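ABC-type transport system, sugar-family extracellular solute-binding protein (Peptoclostridium difficile 630, PDB 6HNI) binds tyrosine outside the cell, probably delivering it to an ABC transporter for uptake, and also has adhesive properties. Local coordinates at residues G249-Q254 with D296-L301. The protein carries 1 engineered substitution. Sequence-based numbering, arbitrary orientation.
Sequences GALACQ and DILKAL
In one lobe of this substrate-binding protein, a Schellman motif ending helix 243-247 leads into strand 252-255, and the turn between them packs against the short helix 295-300 through L251 and I297. The motif is set by G249, whose positive phi (114°) accompanies bonds from G249 N to V246 O and from A250 N to P245 O. G249 O then faces I297, with CG1 3.3 Å and CD1 3.4 Å away. Those contacts are van der Waals in kind; the same oxygen accepts a hydrogen bond from S228 OG on helix 224-233. I297 spreads its two branches over the turn: CG1 and CD1 lie against the G249 carbonyl, while CG2 sits 3.9 Å from L251 CA. No hydrogen bond links the two segments; the join is van der Waals packing, with 228 Å² buried in total, counting both sides. With CG anti to the backbone N (chi1 175°), L251 sends CD1 to L298 on the helix and CD2 to L301 just beyond its end. F151 of helix 148-151 also touches L251 and L298. L251 CD2 meets L301 CD1 at 4.1 Å, the two side chains crossing at a slant, whereas L251 CD1 lies 4.0 Å from L298 CD1 and reaches the helix backbone, 3.7 Å from L298 N.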
ATOM      1  N   GLY A 249       8.656   1.130 -12.469  1.00 15.23           N
ATOM      2  CA  GLY A 249       8.396   1.566 -13.803  1.00 14.43           C
ATOM      3  C   GLY A 249       7.144   2.381 -14.082  1.00 15.18           C
ATOM      4  O   GLY A 249       6.896   2.695 -15.226  1.00 17.14           O
ATOM      5  N   ALA A 250       6.357   2.755 -13.092  1.00 13.21           N
ATOM      6  CA  ALA A 250       5.376   3.825 -13.274  1.00 12.74           C
ATOM      7  C   ALA A 250       6.116   5.161 -13.500  1.00 12.94           C
ATOM      8  O   ALA A 250       7.273   5.322 -13.128  1.00 15.80           O
ATOM      9  CB  ALA A 250       4.437   3.929 -12.066  1.00 14.00           C
ATOM     10  N   LEU A 251       5.407   6.163 -14.019  1.00 12.71           N
ATOM     11  CA  LEU A 251       6.032   7.444 -14.263  1.00 13.62           C
ATOM     12  C   LEU A 251       6.231   8.287 -13.006  1.00 13.98           C
ATOM     13  O   LEU A 251       7.322   8.835 -12.801  1.00 14.00           O
ATOM     14  CB  LEU A 251       5.242   8.279 -15.269  1.00 13.99           C
ATOM     15  CG  LEU A 251       5.705   9.692 -15.548  1.00 14.80           C
ATOM     16  CD1 LEU A 251       7.106   9.679 -16.108  1.00 16.15           C
ATOM     17  CD2 LEU A 251       4.739  10.411 -16.493  1.00 14.81           C
ATOM     18  N   ALA A 252       5.174   8.431 -12.215  1.00 12.62           N
ATOM     19  CA  ALA A 252       5.215   9.403 -11.112  1.00 13.68           C
ATOM     20  C   ALA A 252       4.207   9.122 -10.041  1.00 11.97           C
ATOM     21  O   ALA A 252       3.211   8.420 -10.264  1.00 11.95           O
ATOM     22  CB  ALA A 252       5.001  10.803 -11.627  1.00 15.20           C
ATOM     23  N   CYS A 253       4.471   9.683  -8.850  1.00 12.60           N
ATOM     24  CA  CYS A 253       3.551   9.639  -7.723  1.00 12.54           C
ATOM     25  C   CYS A 253       3.727  10.873  -6.847  1.00 13.42           C
ATOM     26  O   CYS A 253       4.737  11.576  -6.955  1.00 13.53           O
ATOM     27  CB  CYS A 253       3.807   8.386  -6.897  1.00 11.71           C
ATOM     28  SG  CYS A 253       5.329   8.487  -5.919  1.00 16.43           S
ATOM     29  N   GLN A 254       2.737  11.109  -5.987  1.00 11.52           N
ATOM     30  CA  GLN A 254       2.845  12.094  -4.931  1.00 11.84           C
ATOM     31  C   GLN A 254       2.262  11.367  -3.709  1.00 12.48           C
ATOM     32  O   GLN A 254       1.050  11.402  -3.441  1.00 14.71           O
ATOM     33  CB  GLN A 254       2.066  13.376  -5.247  1.00 12.63           C
ATOM     34  CG  GLN A 254       2.216  14.432  -4.171  1.00 14.15           C
ATOM     35  CD  GLN A 254       1.603  15.753  -4.554  1.00 15.65           C
ATOM     36  OE1 GLN A 254       0.672  15.835  -5.429  1.00 21.06           O
ATOM     37  NE2 GLN A 254       2.097  16.770  -3.968  1.00 17.51           N
ATOM     38  N   ASP A 296      13.791   7.412 -16.041  1.00 20.75           N
ATOM     39  CA  ASP A 296      13.982   6.521 -17.198  1.00 22.53           C
ATOM     40  C   ASP A 296      12.681   6.451 -17.991  1.00 19.57           C
ATOM     41  O   ASP A 296      12.672   6.504 -19.220  1.00 22.33           O
ATOM     42  CB  ASP A 296      14.341   5.088 -16.767  1.00 24.72           C
ATOM     43  CG  ASP A 296      15.698   4.987 -16.103  1.00 29.20           C
ATOM     44  OD1 ASP A 296      16.615   5.642 -16.637  1.00 38.57           O
ATOM     45  OD2 ASP A 296      15.841   4.255 -15.076  1.00 36.64           O
ATOM     46  N   ILE A 297      11.578   6.333 -17.272  1.00 17.93           N
ATOM     47  CA  ILE A 297      10.234   6.316 -17.889  1.00 18.25           C
ATOM     48  C   ILE A 297       9.904   7.678 -18.497  1.00 19.12           C
ATOM     49  O   ILE A 297       9.388   7.734 -19.604  1.00 19.12           O
ATOM     50  CB  ILE A 297       9.143   5.880 -16.865  1.00 16.83           C
ATOM     51  CG1 ILE A 297       9.396   4.465 -16.355  1.00 17.55           C
ATOM     52  CG2 ILE A 297       7.745   5.938 -17.447  1.00 15.70           C
ATOM     53  CD1 ILE A 297       9.441   3.370 -17.398  1.00 18.62           C
ATOM     54  N   LEU A 298      10.257   8.765 -17.807  1.00 19.56           N
ATOM     55  CA  LEU A 298      10.068  10.122 -18.308  1.00 19.23           C
ATOM     56  C   LEU A 298      10.736  10.285 -19.682  1.00 22.07           C
ATOM     57  O   LEU A 298      10.128  10.793 -20.617  1.00 22.88           O
ATOM     58  CB  LEU A 298      10.665  11.146 -17.368  1.00 21.69           C
ATOM     59  CG  LEU A 298      10.398  12.619 -17.660  1.00 22.86           C
ATOM     60  CD1 LEU A 298       8.965  13.001 -17.369  1.00 22.85           C
ATOM     61  CD2 LEU A 298      11.333  13.455 -16.825  1.00 23.73           C
ATOM     62  N   LYS A 299      11.990   9.838 -19.775  1.00 21.14           N
ATOM     63  CA  LYS A 299      12.750   9.928 -21.004  1.00 22.81           C
ATOM     64  C   LYS A 299      12.155   9.014 -22.080  1.00 24.07           C
ATOM     65  O   LYS A 299      12.045   9.420 -23.244  1.00 26.05           O
ATOM     66  CB  LYS A 299      14.227   9.587 -20.762  1.00 22.98           C
ATOM     67  CG  LYS A 299      15.073   9.670 -22.030  1.00 28.10           C
ATOM     68  CD  LYS A 299      16.522   9.345 -21.740  1.00 36.22           C
ATOM     69  CE  LYS A 299      17.256   9.038 -23.031  1.00 42.52           C
ATOM     70  NZ  LYS A 299      18.671   8.688 -22.749  1.00 52.66           N
ATOM     71  N   ALA A 300      11.765   7.799 -21.721  1.00 22.80           N
ATOM     72  CA  ALA A 300      11.133   6.880 -22.688  1.00 23.55           C
ATOM     73  C   ALA A 300       9.846   7.454 -23.287  1.00 21.82           C
ATOM     74  O   ALA A 300       9.521   7.167 -24.450  1.00 25.20           O
ATOM     75  CB  ALA A 300      10.857   5.528 -22.055  1.00 22.88           C
ATOM     76  N   LEU A 301       9.112   8.266 -22.521  1.00 21.11           N
ATOM     77  CA  LEU A 301       7.884   8.930 -23.017  1.00 22.28           C
ATOM     78  C   LEU A 301       8.160  10.220 -23.816  1.00 24.88           C
ATOM     79  O   LEU A 301       7.226  10.873 -24.278  1.00 28.18           O
ATOM     80  CB  LEU A 301       6.933   9.223 -21.846  1.00 20.52           C
ATOM     81  CG  LEU A 301       6.375   7.975 -21.129  1.00 20.18           C
ATOM     82  CD1 LEU A 301       5.591   8.402 -19.935  1.00 20.30           C
ATOM     83  CD2 LEU A 301       5.413   7.168 -22.002  1.00 20.51           C
TER